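MFP2B (Ascaris suum, PDB 2BJR) probably enhances polymerisation of the major sperm protein (MSP) that drives amoeboid motility of nematode sperm, and carries a bound zinc ion. Local coordinates at residues Phe118-Ser123 with Leu157-Ile162; Thr220-Glu224 with Thr336-Gly340; Asp227-Ala231 with Glu323-Lys327. All blocks are in the same frame, centred on the assembly; numbering follows the deposited sequence.

Contact 1. Residues Phe118-Ser123 with Leu157-Ile162. With SO4 (sulfate ion), chain E.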
# COMPACT_ATOMS: atom_id res chain seq x y z
N PHE A 118 -19.72 10.04 1.46
CA PHE A 118 -19.08 8.78 1.17
C PHE A 118 -17.77 8.94 0.43
O PHE A 118 -17.62 9.87 -0.37
CB PHE A 118 -19.96 7.87 0.40
CG PHE A 118 -20.54 8.43 -0.81
CD1 PHE A 118 -20.05 8.08 -2.06
CD2 PHE A 118 -21.69 9.20 -0.74
CE1 PHE A 118 -20.65 8.57 -3.21
CE2 PHE A 118 -22.28 9.70 -1.89
CZ PHE A 118 -21.78 9.38 -3.12
N PRO A 119 -16.82 8.08 0.72
CA PRO A 119 -15.55 8.12 -0.03
C PRO A 119 -15.74 7.94 -1.51
O PRO A 119 -16.61 7.14 -1.94
CB PRO A 119 -14.76 6.97 0.58
CG PRO A 119 -15.37 6.76 1.93
CD PRO A 119 -16.82 7.03 1.76
N ILE A 120 -14.94 8.65 -2.31
CA ILE A 120 -14.93 8.51 -3.75
C ILE A 120 -13.49 8.63 -4.25
O ILE A 120 -12.74 9.54 -3.86
CB ILE A 120 -15.91 9.48 -4.41
CG1 ILE A 120 -16.05 9.19 -5.90
CG2 ILE A 120 -15.57 10.93 -4.16
CD1 ILE A 120 -17.27 9.92 -6.51
N LEU A 121 -13.09 7.64 -5.04
CA LEU A 121 -11.76 7.57 -5.62
C LEU A 121 -11.77 7.92 -7.09
O LEU A 121 -12.35 7.24 -7.91
CB LEU A 121 -11.19 6.17 -5.41
CG LEU A 121 -9.76 6.01 -5.93
CD1 LEU A 121 -8.74 6.82 -5.16
CD2 LEU A 121 -9.43 4.54 -5.85
N TRP A 122 -11.10 9.02 -7.41
CA TRP A 122 -10.86 9.46 -8.77
C TRP A 122 -9.63 8.71 -9.27
O TRP A 122 -8.55 9.24 -9.32
CB TRP A 122 -10.66 10.97 -8.78
CG TRP A 122 -10.61 11.66 -10.10
CD1 TRP A 122 -10.69 11.10 -11.36
CD2 TRP A 122 -10.46 13.06 -10.31
NE1 TRP A 122 -10.56 12.07 -12.32
CE2 TRP A 122 -10.43 13.29 -11.70
CE3 TRP A 122 -10.33 14.15 -9.44
CZ2 TRP A 122 -10.28 14.57 -12.25
CZ3 TRP A 122 -10.18 15.40 -9.97
CH2 TRP A 122 -10.17 15.61 -11.36
N SER A 123 -9.85 7.46 -9.64
CA SER A 123 -8.79 6.52 -9.93
C SER A 123 -7.96 6.91 -11.16
O SER A 123 -6.74 6.67 -11.20
CB SER A 123 -9.39 5.09 -10.15
OG SER A 123 -10.69 5.13 -10.80
N LEU A 157 -18.18 11.96 -12.72
CA LEU A 157 -18.15 10.98 -11.63
C LEU A 157 -18.29 9.51 -12.05
O LEU A 157 -18.00 8.63 -11.27
CB LEU A 157 -19.30 11.29 -10.64
CG LEU A 157 -19.28 12.72 -10.11
CD1 LEU A 157 -20.35 12.82 -9.03
CD2 LEU A 157 -17.90 13.09 -9.54
N ALA A 158 -18.77 9.25 -13.27
CA ALA A 158 -19.30 7.93 -13.65
C ALA A 158 -18.39 6.74 -13.39
O ALA A 158 -18.83 5.69 -12.90
CB ALA A 158 -19.72 7.96 -15.14
N ASN A 159 -17.12 6.92 -13.70
CA ASN A 159 -16.13 5.84 -13.57
C ASN A 159 -15.28 5.95 -12.31
O ASN A 159 -14.39 5.12 -12.09
CB ASN A 159 -15.20 5.86 -14.77
CG ASN A 159 -15.93 5.75 -16.11
OD1 ASN A 159 -15.56 6.43 -17.09
ND2 ASN A 159 -16.97 4.95 -16.16
N MSE A 160 -15.53 6.94 -11.47
CA MSE A 160 -14.87 6.99 -10.16
C MSE A 160 -15.39 5.83 -9.32
O MSE A 160 -16.47 5.29 -9.58
CB MSE A 160 -15.13 8.35 -9.49
CG MSE A 160 -14.59 9.46 -10.28
SE MSE A 160 -14.56 11.10 -9.26
CE MSE A 160 -14.10 12.35 -10.70
N LEU A 161 -14.64 5.44 -8.31
CA LEU A 161 -14.94 4.25 -7.53
C LEU A 161 -15.40 4.62 -6.11
O LEU A 161 -14.82 5.48 -5.48
CB LEU A 161 -13.70 3.37 -7.45
CG LEU A 161 -13.03 3.02 -8.78
CD1 LEU A 161 -11.80 2.16 -8.49
CD2 LEU A 161 -14.00 2.30 -9.65
N ILE A 162 -16.41 3.91 -5.63
CA ILE A 162 -16.93 4.00 -4.26
C ILE A 162 -16.96 2.61 -3.65
O ILE A 162 -16.85 1.60 -4.40
CB ILE A 162 -18.32 4.66 -4.25
CG1 ILE A 162 -19.35 3.84 -5.03
CG2 ILE A 162 -18.20 6.01 -4.86
CD1 ILE A 162 -20.83 4.26 -4.85
S SO4 E . -10.39 12.25 -16.10
O1 SO4 E . -11.13 11.28 -15.29
O2 SO4 E . -9.49 12.96 -15.21
O3 SO4 E . -9.67 11.48 -17.14
O4 SO4 E . -11.33 13.15 -16.73
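A single antiparallel bridge, the hydrogen-bonded pair Leu121 and Leu161, couples the edge strand 117-122 of one sheet to the start of strand 161-166 of another. Two nearly straight backbone bonds define it: Leu121 N reaches Leu161 O at 2.8 Å, and Leu161 N reaches Leu121 O at 2.9 Å (N-H...O 173° and 169°). Just before the bridge, Met160, modelled as selenomethionine, closes a type I turn that begins at Leu157. Its chain runs extended beyond CG, which carries CE over one face of the Trp122 indole. Met160 CE lies 3.6 Å from the centroid of the five-membered ring of Trp122 and 9° off its normal, a CH-pi contact, while SE stands obliquely in a Met-aromatic contact. Trp122 is also the centre of an inverse gamma turn, and its NE1 donates to a sulfate ion, probably from the crystallisation liquor, with O1 at 3.1 Å from NE1. Ile120 CG1 lies 3.8 Å from Met160 CB. Farther along, Ile162 CG2 packs at the edge of the Phe118 ring, 3.9 Å from Phe118 CE1. Around the bridge, Phe143 of strand 140-145 meets Ile120, Met160 and the Trp122 ring, whereas Trp95 of strand 92-97 touches both Leu121 and Leu161; strand 130-135 continues the sheet beside 117-122 through backbone bonds from Phe118, Ile120 and Trp122.

Contact 2. Residues Thr220-Glu224 with Thr336-Gly340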
# COMPACT_ATOMS: atom_id res chain seq x y z
N THR A 220 25.67 -12.29 5.08
CA THR A 220 25.43 -10.85 5.22
C THR A 220 26.47 -10.12 6.09
O THR A 220 27.50 -10.68 6.48
CB THR A 220 23.97 -10.60 5.68
OG1 THR A 220 23.65 -9.21 5.55
CG2 THR A 220 23.75 -10.91 7.16
N LEU A 221 26.23 -8.85 6.34
CA LEU A 221 27.13 -8.04 7.09
C LEU A 221 27.04 -8.25 8.60
O LEU A 221 26.03 -8.70 9.13
CB LEU A 221 26.87 -6.57 6.79
CG LEU A 221 27.26 -6.16 5.39
CD1 LEU A 221 26.63 -4.79 5.07
CD2 LEU A 221 28.78 -6.08 5.28
N PRO A 222 28.12 -7.94 9.30
CA PRO A 222 28.13 -8.01 10.77
C PRO A 222 26.98 -7.21 11.38
O PRO A 222 26.73 -6.03 11.00
CB PRO A 222 29.48 -7.35 11.15
CG PRO A 222 30.36 -7.62 10.01
CD PRO A 222 29.44 -7.56 8.77
N GLY A 223 26.28 -7.85 12.30
CA GLY A 223 25.16 -7.27 13.01
C GLY A 223 23.82 -7.44 12.33
O GLY A 223 22.82 -7.06 12.85
N GLU A 224 23.78 -8.03 11.15
CA GLU A 224 22.53 -8.21 10.46
C GLU A 224 22.06 -9.65 10.52
O GLU A 224 22.86 -10.60 10.50
CB GLU A 224 22.71 -7.79 9.00
CG GLU A 224 23.13 -6.35 8.83
CD GLU A 224 22.10 -5.36 9.34
OE1 GLU A 224 20.90 -5.60 9.17
OE2 GLU A 224 22.49 -4.36 9.94
N THR A 336 21.29 1.65 -2.60
CA THR A 336 21.74 1.95 -1.24
C THR A 336 21.17 1.03 -0.16
O THR A 336 20.22 0.30 -0.39
CB THR A 336 21.42 3.42 -0.87
OG1 THR A 336 20.10 3.57 -0.36
CG2 THR A 336 21.41 4.36 -2.05
N ILE A 337 21.82 1.07 1.01
CA ILE A 337 21.35 0.39 2.20
C ILE A 337 21.51 1.35 3.37
O ILE A 337 22.33 2.29 3.31
CB ILE A 337 22.17 -0.87 2.50
CG1 ILE A 337 23.69 -0.58 2.50
CG2 ILE A 337 21.83 -1.95 1.56
CD1 ILE A 337 24.53 -1.71 3.12
N GLY A 338 20.73 1.11 4.40
CA GLY A 338 21.04 1.62 5.71
C GLY A 338 22.00 0.66 6.37
O GLY A 338 21.70 -0.52 6.45
N TYR A 339 23.15 1.14 6.83
CA TYR A 339 24.07 0.29 7.56
C TYR A 339 25.12 1.12 8.31
O TYR A 339 25.59 2.10 7.81
CB TYR A 339 24.77 -0.67 6.61
CG TYR A 339 25.67 -1.64 7.32
CD1 TYR A 339 25.15 -2.77 7.92
CD2 TYR A 339 27.05 -1.43 7.41
CE1 TYR A 339 25.96 -3.68 8.60
CE2 TYR A 339 27.88 -2.35 8.11
CZ TYR A 339 27.31 -3.48 8.70
OH TYR A 339 28.05 -4.40 9.40
N GLY A 340 25.50 0.68 9.50
CA GLY A 340 26.61 1.27 10.21
C GLY A 340 26.39 2.70 10.60
O GLY A 340 27.34 3.47 10.67
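Tyr339, at the end of strand 334-339, projects its phenol into a type II beta turn formed by Leu221 to Glu224, in the loop between strands 209-210 and 229-235. Tyr339 has the most surface buried here, 100 Å², and Leu221 follows with 50 Å². The first torsion of Tyr339 sets CG opposite the backbone N (chi1 -176°) and so points the ring at the turn. Leu221 CD1 sits over the middle of one face of the Tyr339 ring, 3.7 Å from the centroid and 8° off the normal, a CH-pi contact. Leu221 CB approaches the rim at 3.5 Å from Tyr339 CE1, so the leucine spans the ring from its hydroxyl-bearing end to its centre. Leu221 CD1 also touches Ile337 CD1 at 4.2 Å, which links the turn to a second side chain of the strand. Pro222 contributes at the hydroxyl end, where its CD lies 3.5 Å from Tyr339 OH. Glu224 passes the ring in the opposite direction, its OE2 3.7 Å from Tyr339 CD1 and its carboxylate turned well out of the ring plane; the charge is met by salt bridges from OE1 to Arg243 and from OE2 to Arg263. The turn itself is closed by Glu224 N to Leu221 O. At the far end of the phenol, Tyr339 OH donates to Pro222 O at 2.6 Å, in the carbonyl plane and on a lone pair, with a C=O...O angle of 131°.

Contact 3. Residues Asp227-Ala231 with Glu323-Lys327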
# COMPACT_ATOMS: atom_id res chain seq x y z
N ASP A 227 18.23 -13.61 7.48
CA ASP A 227 16.91 -13.74 6.85
C ASP A 227 16.24 -12.36 6.87
O ASP A 227 15.75 -11.86 7.90
CB ASP A 227 16.07 -14.80 7.54
CG ASP A 227 16.68 -16.17 7.41
OD1 ASP A 227 17.07 -16.57 6.28
OD2 ASP A 227 16.85 -16.91 8.41
N GLN A 228 16.28 -11.75 5.69
CA GLN A 228 15.84 -10.38 5.49
C GLN A 228 14.74 -10.38 4.44
O GLN A 228 14.83 -11.10 3.48
CB GLN A 228 17.01 -9.57 4.99
CG GLN A 228 18.11 -9.38 6.00
CD GLN A 228 19.42 -8.86 5.41
OE1 GLN A 228 19.43 -8.14 4.39
NE2 GLN A 228 20.52 -9.21 6.04
N TYR A 229 13.72 -9.57 4.64
CA TYR A 229 12.55 -9.59 3.80
C TYR A 229 12.20 -8.18 3.35
O TYR A 229 12.58 -7.22 3.98
CB TYR A 229 11.36 -10.17 4.53
CG TYR A 229 11.59 -11.57 5.11
CD1 TYR A 229 12.27 -11.73 6.34
CD2 TYR A 229 11.15 -12.70 4.46
CE1 TYR A 229 12.46 -12.98 6.90
CE2 TYR A 229 11.38 -13.97 5.00
CZ TYR A 229 12.00 -14.07 6.25
OH TYR A 229 12.24 -15.30 6.82
N VAL A 230 11.54 -8.09 2.20
CA VAL A 230 11.24 -6.81 1.58
C VAL A 230 10.14 -6.01 2.29
O VAL A 230 9.06 -6.52 2.55
CB VAL A 230 10.79 -7.05 0.14
CG1 VAL A 230 10.36 -5.67 -0.53
CG2 VAL A 230 11.91 -7.68 -0.66
N ALA A 231 10.43 -4.75 2.57
CA ALA A 231 9.46 -3.83 3.18
C ALA A 231 9.65 -2.47 2.55
O ALA A 231 10.74 -2.16 2.02
CB ALA A 231 9.70 -3.78 4.65
N GLU A 323 26.20 -9.94 1.21
CA GLU A 323 24.86 -9.69 0.68
C GLU A 323 24.01 -8.96 1.70
O GLU A 323 24.01 -9.35 2.85
CB GLU A 323 24.21 -11.01 0.39
CG GLU A 323 24.90 -11.81 -0.72
CD GLU A 323 24.62 -13.29 -0.67
OE1 GLU A 323 24.13 -13.79 0.35
OE2 GLU A 323 24.91 -13.95 -1.70
N ILE A 324 23.26 -7.95 1.27
CA ILE A 324 22.50 -7.09 2.18
C ILE A 324 21.36 -6.42 1.44
O ILE A 324 21.55 -5.81 0.39
CB ILE A 324 23.41 -6.09 2.88
CG1 ILE A 324 22.63 -5.18 3.85
CG2 ILE A 324 24.18 -5.24 1.88
CD1 ILE A 324 22.09 -5.91 5.01
N LEU A 325 20.15 -6.54 1.99
CA LEU A 325 18.95 -6.05 1.34
C LEU A 325 18.72 -4.53 1.58
O LEU A 325 18.66 -4.06 2.72
CB LEU A 325 17.75 -6.84 1.82
CG LEU A 325 16.40 -6.46 1.27
CD1 LEU A 325 16.37 -6.64 -0.23
CD2 LEU A 325 15.24 -7.24 1.88
N GLY A 326 18.57 -3.83 0.46
CA GLY A 326 18.20 -2.41 0.46
C GLY A 326 17.40 -2.04 -0.79
O GLY A 326 16.41 -2.68 -1.13
N LYS A 327 17.76 -0.96 -1.43
CA LYS A 327 16.90 -0.43 -2.50
C LYS A 327 17.74 -0.03 -3.72
O LYS A 327 18.93 0.24 -3.58
CB LYS A 327 16.07 0.74 -1.94
CG LYS A 327 16.91 2.07 -1.73
CD LYS A 327 16.11 3.11 -0.91
CE LYS A 327 16.92 4.41 -0.72
NZ LYS A 327 16.90 5.27 -1.97
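Gln228 and Leu325 join two beta-sheets of the second cytosolic motility protein region by a side chain-to-backbone bond, while their backbones stay apart, 6.8 Å between the two CA atoms. Along 227-231, Gln228 comes first and carries the polar part of the contact. Its chain is extended beyond CG (chi2 166°), which brings the amide to segment 323-327 of strand 322-329. There Gln228 OE1 accepts from Leu325 N at 3.0 Å, with an N-H...O angle of 163° and a C=O...N angle of 166°, so the donor lies nearly on the line of the amide carbonyl. Gln228 NE2 donates to Asn225 O and to Thr220 OG1; bonds at both ends should hold the amide's rotation and settle which end is oxygen. Ile324 CD1 lies 3.5 Å from Gln228 OE1 and Leu325 CB 3.3 Å from it, so apolar carbons flank the oxygen beside its hydrogen bond.

Tyr229 takes part through its backbone, its O standing 3.4 Å from Leu325 CD2; its ring packs edge-to-face with Trp204. Val230 follows, CG2 to Leu325 CD2 at 4.2 Å. Leu325, with CG anti to its backbone N, thus reaches across to lay CD2 against the Tyr229-Val230 backbone. Strand 229-235 pairs in its own sheet with 238-247 and 268-274, and strand 322-329 lies between 313-319 and 334-339 in the other. Pro314 of strand 313-319 reaches Val230, and Arg243 of strand 238-247 touches both Gln228 and Ile324, so side chains of both sheets meet at the junction.

How the contacts relate
Contact 1 lies in the first cytosolic motility protein region and contacts 2 and 3 in the second, on opposite sides of the chain's centre, about 43 Å and about 36 Å from contact 1 between centres. Contact 3 is buried, whereas contacts 1 and 2 are partly buried. Their chemistry also differs: contacts 1 and 3 both join two sheets, one by a backbone bridge with apolar packing, the other by a buried amide, while contact 2 ties a phenol to a loop carbonyl. Contacts 2 and 3 each place one segment in the same sheet, where Thr336 N probably bonds to Lys327 O. Thr220 OG1 probably hydrogen-bonds Glu323 O, 2.7 Å away, and Ile337 CD1 packs on Ile324 CG2.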